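Local coordinates for putative dehydratase (Mesorhizobium loti, PDB 2POZ), which is of unknown function but belongs to the mandelate racemase/muconate lactonizing enzyme family of the enolase superfamily and is probably a lyase, at residues Leu156-Leu161 / Arg187-Val192; Glu201-Leu206 / Ile227-Glu232. All blocks are in the same frame, centred on the assembly; numbering follows the deposited sequence.

Overall arrangement
Both contacts lie in the C-terminal barrel domain, typical of the enolase superfamily, on the same side of the chain's centre and with their own centres about 9 Å apart. Interaction 1 comes first along the chain and packs helix 179-196 against strand 155-158 and the loop after it. That helix leads into strand 201-205, which pairs in interaction 2 with strand 227-231. Strand 201-205 lies between the other two in one parallel sheet. A salt bridge ties the contacts together, Lys157 NZ to Glu231 OE1 at 2.6 Å, spanning the middle strand. Helix packing outside and polar side chains inside are thus built on the same run of barrel strands.

Interaction 1 of 2, residues Leu156-Leu161 / Arg187-Val192; sequences LKFYPL and RRVKAV
Arg188 NH1 donates to Pro160 O across 2.8 Å, and the same nitrogen also bonds to the carbonyl of Ala162, so one guanidinium corner holds two backbone oxygens of the loop that follows strand 155-158. This is strand-helix packing in a beta/alpha barrel: helix 179-196 lies over the outer side of the strand and runs back nearly antiparallel to it, the short segments' axes 11.0 Å apart at 166°. Pro160 O sits exactly in the guanidinium plane, at its edge, yet the nitrogen stands well above the carbonyl plane of the proline. With the chain extended from CG to NE, the arginine passes its CD methylene 3.5 Å from Pro160 O. NH2 forms a salt bridge with Asp136, which helps fix the rotation of the group in a buried setting. Cut back to an alanine, the side chain would no longer reach the loop, and the carbonyls of Pro160 and Ala162 would probably lose their shared donor and Asp136 this cationic partner.

Next to this polar grip, Phe158 supplies the apolar part. Its CG is turned in between the backbone N and the carbonyl carbon (chi1 60°), and the ring meets Val192 coming from the opposite direction. Val192 CG2 lies over one face, 4.0 Å from the ring centroid and displaced toward the rim, in a CH-pi contact. Val189 works at the ring edge, where its CA approaches CE1 near the ring plane. The CG2 methyl of Val189 reaches further, to Pro160, and rests 3.7 Å from Pro160 CB.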
loop_
_atom_site.group_PDB
_atom_site.type_symbol
_atom_site.label_atom_id
_atom_site.label_comp_id
_atom_site.label_asym_id
_atom_site.label_seq_id
_atom_site.Cartn_x
_atom_site.Cartn_y
_atom_site.Cartn_z
ATOM N N LEU A 156 34.488 0.312 18.293
ATOM C CA LEU A 156 34.612 -1.138 18.345
ATOM C C LEU A 156 33.312 -1.839 17.963
ATOM O O LEU A 156 32.228 -1.410 18.365
ATOM C CB LEU A 156 34.982 -1.577 19.770
ATOM C CG LEU A 156 36.188 -0.953 20.472
ATOM C CD1 LEU A 156 36.154 -1.347 21.947
ATOM C CD2 LEU A 156 37.486 -1.412 19.818
ATOM N N LYS A 157 33.422 -2.913 17.187
ATOM C CA LYS A 157 32.246 -3.697 16.824
ATOM C C LYS A 157 32.411 -5.089 17.414
ATOM O O LYS A 157 33.520 -5.629 17.439
ATOM C CB LYS A 157 32.077 -3.826 15.301
ATOM C CG LYS A 157 30.749 -4.515 14.942
ATOM C CD LYS A 157 30.418 -4.479 13.449
ATOM C CE LYS A 157 31.024 -5.648 12.696
ATOM N NZ LYS A 157 30.727 -5.543 11.229
ATOM N N PHE A 158 31.315 -5.675 17.888
ATOM C CA PHE A 158 31.383 -7.016 18.455
ATOM C C PHE A 158 30.050 -7.751 18.395
ATOM O O PHE A 158 28.986 -7.140 18.323
ATOM C CB PHE A 158 31.903 -6.958 19.902
ATOM C CG PHE A 158 31.044 -6.146 20.832
ATOM C CD1 PHE A 158 30.268 -6.769 21.802
ATOM C CD2 PHE A 158 31.021 -4.754 20.746
ATOM C CE1 PHE A 158 29.475 -6.020 22.679
ATOM C CE2 PHE A 158 30.234 -3.998 21.616
ATOM C CZ PHE A 158 29.460 -4.634 22.587
ATOM N N TYR A 159 30.140 -9.078 18.408
ATOM C CA TYR A 159 28.988 -9.977 18.360
ATOM C C TYR A 159 28.809 -10.471 19.797
ATOM O O TYR A 159 29.641 -11.215 20.309
ATOM C CB TYR A 159 29.316 -11.140 17.413
ATOM C CG TYR A 159 28.262 -12.216 17.311
ATOM C CD1 TYR A 159 27.021 -11.961 16.715
ATOM C CD2 TYR A 159 28.510 -13.504 17.793
ATOM C CE1 TYR A 159 26.056 -12.964 16.596
ATOM C CE2 TYR A 159 27.554 -14.516 17.679
ATOM C CZ TYR A 159 26.330 -14.237 17.076
ATOM O OH TYR A 159 25.404 -15.240 16.936
ATOM N N PRO A 160 27.719 -10.065 20.466
ATOM C CA PRO A 160 27.484 -10.481 21.852
ATOM C C PRO A 160 26.625 -11.718 22.065
ATOM O O PRO A 160 26.332 -12.076 23.209
ATOM C CB PRO A 160 26.820 -9.252 22.445
ATOM C CG PRO A 160 25.875 -8.864 21.329
ATOM C CD PRO A 160 26.758 -9.015 20.070
ATOM N N LEU A 161 26.231 -12.383 20.984
ATOM C CA LEU A 161 25.359 -13.545 21.104
ATOM C C LEU A 161 26.024 -14.923 21.008
ATOM O O LEU A 161 25.328 -15.935 20.944
ATOM C CB LEU A 161 24.235 -13.440 20.053
ATOM C CG LEU A 161 23.475 -12.106 19.954
ATOM C CD1 LEU A 161 22.405 -12.183 18.850
ATOM C CD2 LEU A 161 22.828 -11.775 21.311
ATOM N N ARG A 187 24.787 -8.380 29.504
ATOM C CA ARG A 187 25.903 -8.087 30.398
ATOM C C ARG A 187 27.196 -7.927 29.613
ATOM O O ARG A 187 28.060 -7.140 29.994
ATOM C CB ARG A 187 26.061 -9.196 31.449
ATOM C CG ARG A 187 24.881 -9.293 32.413
ATOM C CD ARG A 187 24.732 -8.019 33.234
ATOM N NE ARG A 187 23.452 -7.963 33.942
ATOM C CZ ARG A 187 23.049 -6.944 34.696
ATOM N NH1 ARG A 187 23.826 -5.879 34.854
ATOM N NH2 ARG A 187 21.860 -6.984 35.282
ATOM N N ARG A 188 27.332 -8.672 28.519
ATOM C CA ARG A 188 28.526 -8.567 27.691
ATOM C C ARG A 188 28.594 -7.173 27.068
ATOM O O ARG A 188 29.656 -6.547 27.040
ATOM C CB ARG A 188 28.512 -9.620 26.579
ATOM C CG ARG A 188 28.779 -11.049 27.024
ATOM C CD ARG A 188 28.553 -11.996 25.850
ATOM N NE ARG A 188 28.965 -13.369 26.125
ATOM C CZ ARG A 188 28.545 -14.422 25.430
ATOM N NH1 ARG A 188 27.692 -14.249 24.427
ATOM N NH2 ARG A 188 28.990 -15.645 25.721
ATOM N N VAL A 189 27.460 -6.690 26.562
ATOM C CA VAL A 189 27.425 -5.365 25.950
ATOM C C VAL A 189 27.724 -4.301 27.014
ATOM O O VAL A 189 28.494 -3.366 26.777
ATOM C CB VAL A 189 26.042 -5.079 25.290
ATOM C CG1 VAL A 189 26.036 -3.695 24.659
ATOM C CG2 VAL A 189 25.751 -6.129 24.221
ATOM N N LYS A 190 27.128 -4.459 28.191
ATOM C CA LYS A 190 27.340 -3.516 29.282
ATOM C C LYS A 190 28.789 -3.532 29.763
ATOM O O LYS A 190 29.340 -2.488 30.095
ATOM C CB LYS A 190 26.398 -3.829 30.450
ATOM C CG LYS A 190 26.533 -2.858 31.629
ATOM C CD LYS A 190 25.466 -3.116 32.684
ATOM C CE LYS A 190 25.485 -2.050 33.772
ATOM N NZ LYS A 190 26.737 -2.104 34.582
ATOM N N ALA A 191 29.406 -4.711 29.797
ATOM C CA ALA A 191 30.796 -4.818 30.226
ATOM C C ALA A 191 31.701 -4.067 29.248
ATOM O O ALA A 191 32.674 -3.432 29.657
ATOM C CB ALA A 191 31.215 -6.279 30.311
ATOM N N VAL A 192 31.382 -4.141 27.957
ATOM C CA VAL A 192 32.172 -3.445 26.946
ATOM C C VAL A 192 32.039 -1.932 27.120
ATOM O O VAL A 192 33.033 -1.206 27.044
ATOM C CB VAL A 192 31.738 -3.840 25.504
ATOM C CG1 VAL A 192 32.425 -2.946 24.479
ATOM C CG2 VAL A 192 32.108 -5.289 25.235
#

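Interaction 2 of 2, residues Glu201-Leu206 / Ile227-Glu232; sequences ELMVDL and ICFVEE
Leu202 O accepts the backbone N-H of Cys228 at 2.8 Å, the first of four main-chain bonds that join the two segments. From there the bonds pass back and forth. Val204 N gives to Phe229 O at 2.9 Å, and Val204 O in turn takes the N-H of Glu231. The last bond runs from Leu206 N to Glu231 O at 2.9 Å. Val204 thus has both its N-H and its carbonyl satisfied by the neighbouring strand, and its oxygen also receives a CA-H contact from Val230. The carbonyl of Cys228 has a weak bond from Arg217 of a second subunit.

These are adjacent parallel strands of the barrel, the two ends of a beta-alpha-beta unit whose connecting helix is 212-222. Val204 and Val230 point to one face of the sheet. Just past the strand end Leu206 packs on Val230, its CG only 3.4 Å from Val230 CG2 and tighter than ordinary packing, while Val204 CG2 meets Ile227 CG2 before the chain turns. On the other face, selenomethionine Met203 lays its CG over one face of the Phe229 ring, 3.5 Å from the centroid, and bends at chi2 (70°), which sends CE toward Cys228 SG.

Further along that face the carboxylates of Asp205 and Glu231 stack with planes 15° apart, Asp205 OD1 being 3.9 Å from Glu231 OE2. Each has a partner elsewhere: Ser207 N bonds to OD1 of Asp205, and Lys157 forms a salt bridge with OE1 of Glu231. Glu257 comes close to Glu231 as well, a grouping consistent with the acidic cluster that binds a magnesium ion in relatives of the superfamily. Glu232 OE1 is taken by Arg258 in a salt bridge.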
loop_
_atom_site.group_PDB
_atom_site.type_symbol
_atom_site.label_atom_id
_atom_site.label_comp_id
_atom_site.label_asym_id
_atom_site.label_seq_id
_atom_site.Cartn_x
_atom_site.Cartn_y
_atom_site.Cartn_z
ATOM N N GLU A 201 32.788 4.621 20.501
ATOM C CA GLU A 201 31.600 4.271 19.735
ATOM C C GLU A 201 31.523 2.750 19.693
ATOM O O GLU A 201 32.509 2.076 19.407
ATOM C CB GLU A 201 31.693 4.826 18.309
ATOM C CG GLU A 201 32.004 6.311 18.250
ATOM C CD GLU A 201 31.999 6.864 16.836
ATOM O OE1 GLU A 201 32.595 6.231 15.935
ATOM O OE2 GLU A 201 31.407 7.946 16.628
ATOM N N LEU A 202 30.351 2.209 19.988
ATOM C CA LEU A 202 30.179 0.768 19.983
ATOM C C LEU A 202 29.165 0.320 18.935
ATOM O O LEU A 202 28.071 0.871 18.834
ATOM C CB LEU A 202 29.727 0.290 21.363
ATOM C CG LEU A 202 30.677 0.607 22.522
ATOM C CD1 LEU A 202 30.087 0.067 23.818
ATOM C CD2 LEU A 202 32.043 -0.006 22.256
HETATM N N MSE A 203 29.545 -0.677 18.150
HETATM C CA MSE A 203 28.650 -1.222 17.143
HETATM C C MSE A 203 28.332 -2.648 17.578
HETATM O O MSE A 203 29.227 -3.418 17.923
HETATM C CB MSE A 203 29.309 -1.239 15.758
HETATM C CG MSE A 203 29.515 0.131 15.119
HETATM SE SE MSE A 203 30.881 1.231 15.984
HETATM C CE MSE A 203 31.049 2.612 14.619
ATOM N N VAL A 204 27.055 -2.993 17.580
ATOM C CA VAL A 204 26.641 -4.327 17.974
ATOM C C VAL A 204 26.164 -5.120 16.757
ATOM O O VAL A 204 25.166 -4.771 16.119
ATOM C CB VAL A 204 25.509 -4.262 19.030
ATOM C CG1 VAL A 204 24.913 -5.640 19.251
ATOM C CG2 VAL A 204 26.065 -3.728 20.345
ATOM N N ASP A 205 26.897 -6.178 16.432
ATOM C CA ASP A 205 26.549 -7.049 15.313
ATOM C C ASP A 205 25.775 -8.246 15.864
ATOM O O ASP A 205 26.282 -8.979 16.719
ATOM C CB ASP A 205 27.824 -7.511 14.594
ATOM C CG ASP A 205 27.553 -8.565 13.518
ATOM O OD1 ASP A 205 26.410 -8.661 13.020
ATOM O OD2 ASP A 205 28.499 -9.295 13.166
ATOM N N LEU A 206 24.539 -8.422 15.397
ATOM C CA LEU A 206 23.712 -9.535 15.847
ATOM C C LEU A 206 23.814 -10.716 14.882
ATOM O O LEU A 206 23.361 -11.821 15.181
ATOM C CB LEU A 206 22.252 -9.091 16.005
ATOM C CG LEU A 206 22.028 -7.955 17.015
ATOM C CD1 LEU A 206 20.528 -7.731 17.222
ATOM C CD2 LEU A 206 22.699 -8.297 18.344
ATOM N N ILE A 227 24.472 2.852 21.737
ATOM C CA ILE A 227 24.959 2.047 20.625
ATOM C C ILE A 227 24.932 2.822 19.307
ATOM O O ILE A 227 23.911 3.397 18.938
ATOM C CB ILE A 227 24.097 0.762 20.486
ATOM C CG1 ILE A 227 24.033 0.023 21.831
ATOM C CG2 ILE A 227 24.647 -0.130 19.390
ATOM C CD1 ILE A 227 25.384 -0.358 22.411
ATOM N N CYS A 228 26.057 2.835 18.600
ATOM C CA CYS A 228 26.148 3.533 17.319
ATOM C C CYS A 228 25.137 2.895 16.350
ATOM O O CYS A 228 24.285 3.578 15.774
ATOM C CB CYS A 228 27.575 3.426 16.778
ATOM S SG CYS A 228 27.897 4.399 15.292
ATOM N N PHE A 229 25.244 1.585 16.162
ATOM C CA PHE A 229 24.294 0.869 15.320
ATOM C C PHE A 229 24.291 -0.634 15.598
ATOM O O PHE A 229 25.226 -1.172 16.201
ATOM C CB PHE A 229 24.544 1.155 13.819
ATOM C CG PHE A 229 25.837 0.598 13.270
ATOM C CD1 PHE A 229 26.016 -0.775 13.103
ATOM C CD2 PHE A 229 26.846 1.458 12.837
ATOM C CE1 PHE A 229 27.170 -1.281 12.509
ATOM C CE2 PHE A 229 28.010 0.960 12.237
ATOM C CZ PHE A 229 28.171 -0.414 12.072
ATOM N N VAL A 230 23.209 -1.291 15.194
ATOM C CA VAL A 230 23.073 -2.729 15.344
ATOM C C VAL A 230 23.093 -3.286 13.918
ATOM O O VAL A 230 22.367 -2.804 13.045
ATOM C CB VAL A 230 21.745 -3.116 16.065
ATOM C CG1 VAL A 230 20.540 -2.746 15.212
ATOM C CG2 VAL A 230 21.735 -4.601 16.362
ATOM N N GLU A 231 23.936 -4.286 13.688
ATOM C CA GLU A 231 24.084 -4.902 12.373
ATOM C C GLU A 231 23.287 -6.198 12.227
ATOM O O GLU A 231 23.263 -7.036 13.141
ATOM C CB GLU A 231 25.565 -5.175 12.103
ATOM C CG GLU A 231 25.863 -5.745 10.727
ATOM C CD GLU A 231 27.347 -6.012 10.530
ATOM O OE1 GLU A 231 28.159 -5.258 11.106
ATOM O OE2 GLU A 231 27.697 -6.964 9.794
ATOM N N GLU A 232 22.648 -6.355 11.068
ATOM C CA GLU A 232 21.838 -7.531 10.766
ATOM C C GLU A 232 21.006 -7.998 11.961
ATOM O O GLU A 232 21.223 -9.089 12.479
ATOM C CB GLU A 232 22.728 -8.688 10.295
ATOM C CG GLU A 232 23.426 -8.462 8.961
ATOM C CD GLU A 232 24.174 -9.701 8.493
ATOM O OE1 GLU A 232 24.962 -10.255 9.292
ATOM O OE2 GLU A 232 23.977 -10.121 7.331
#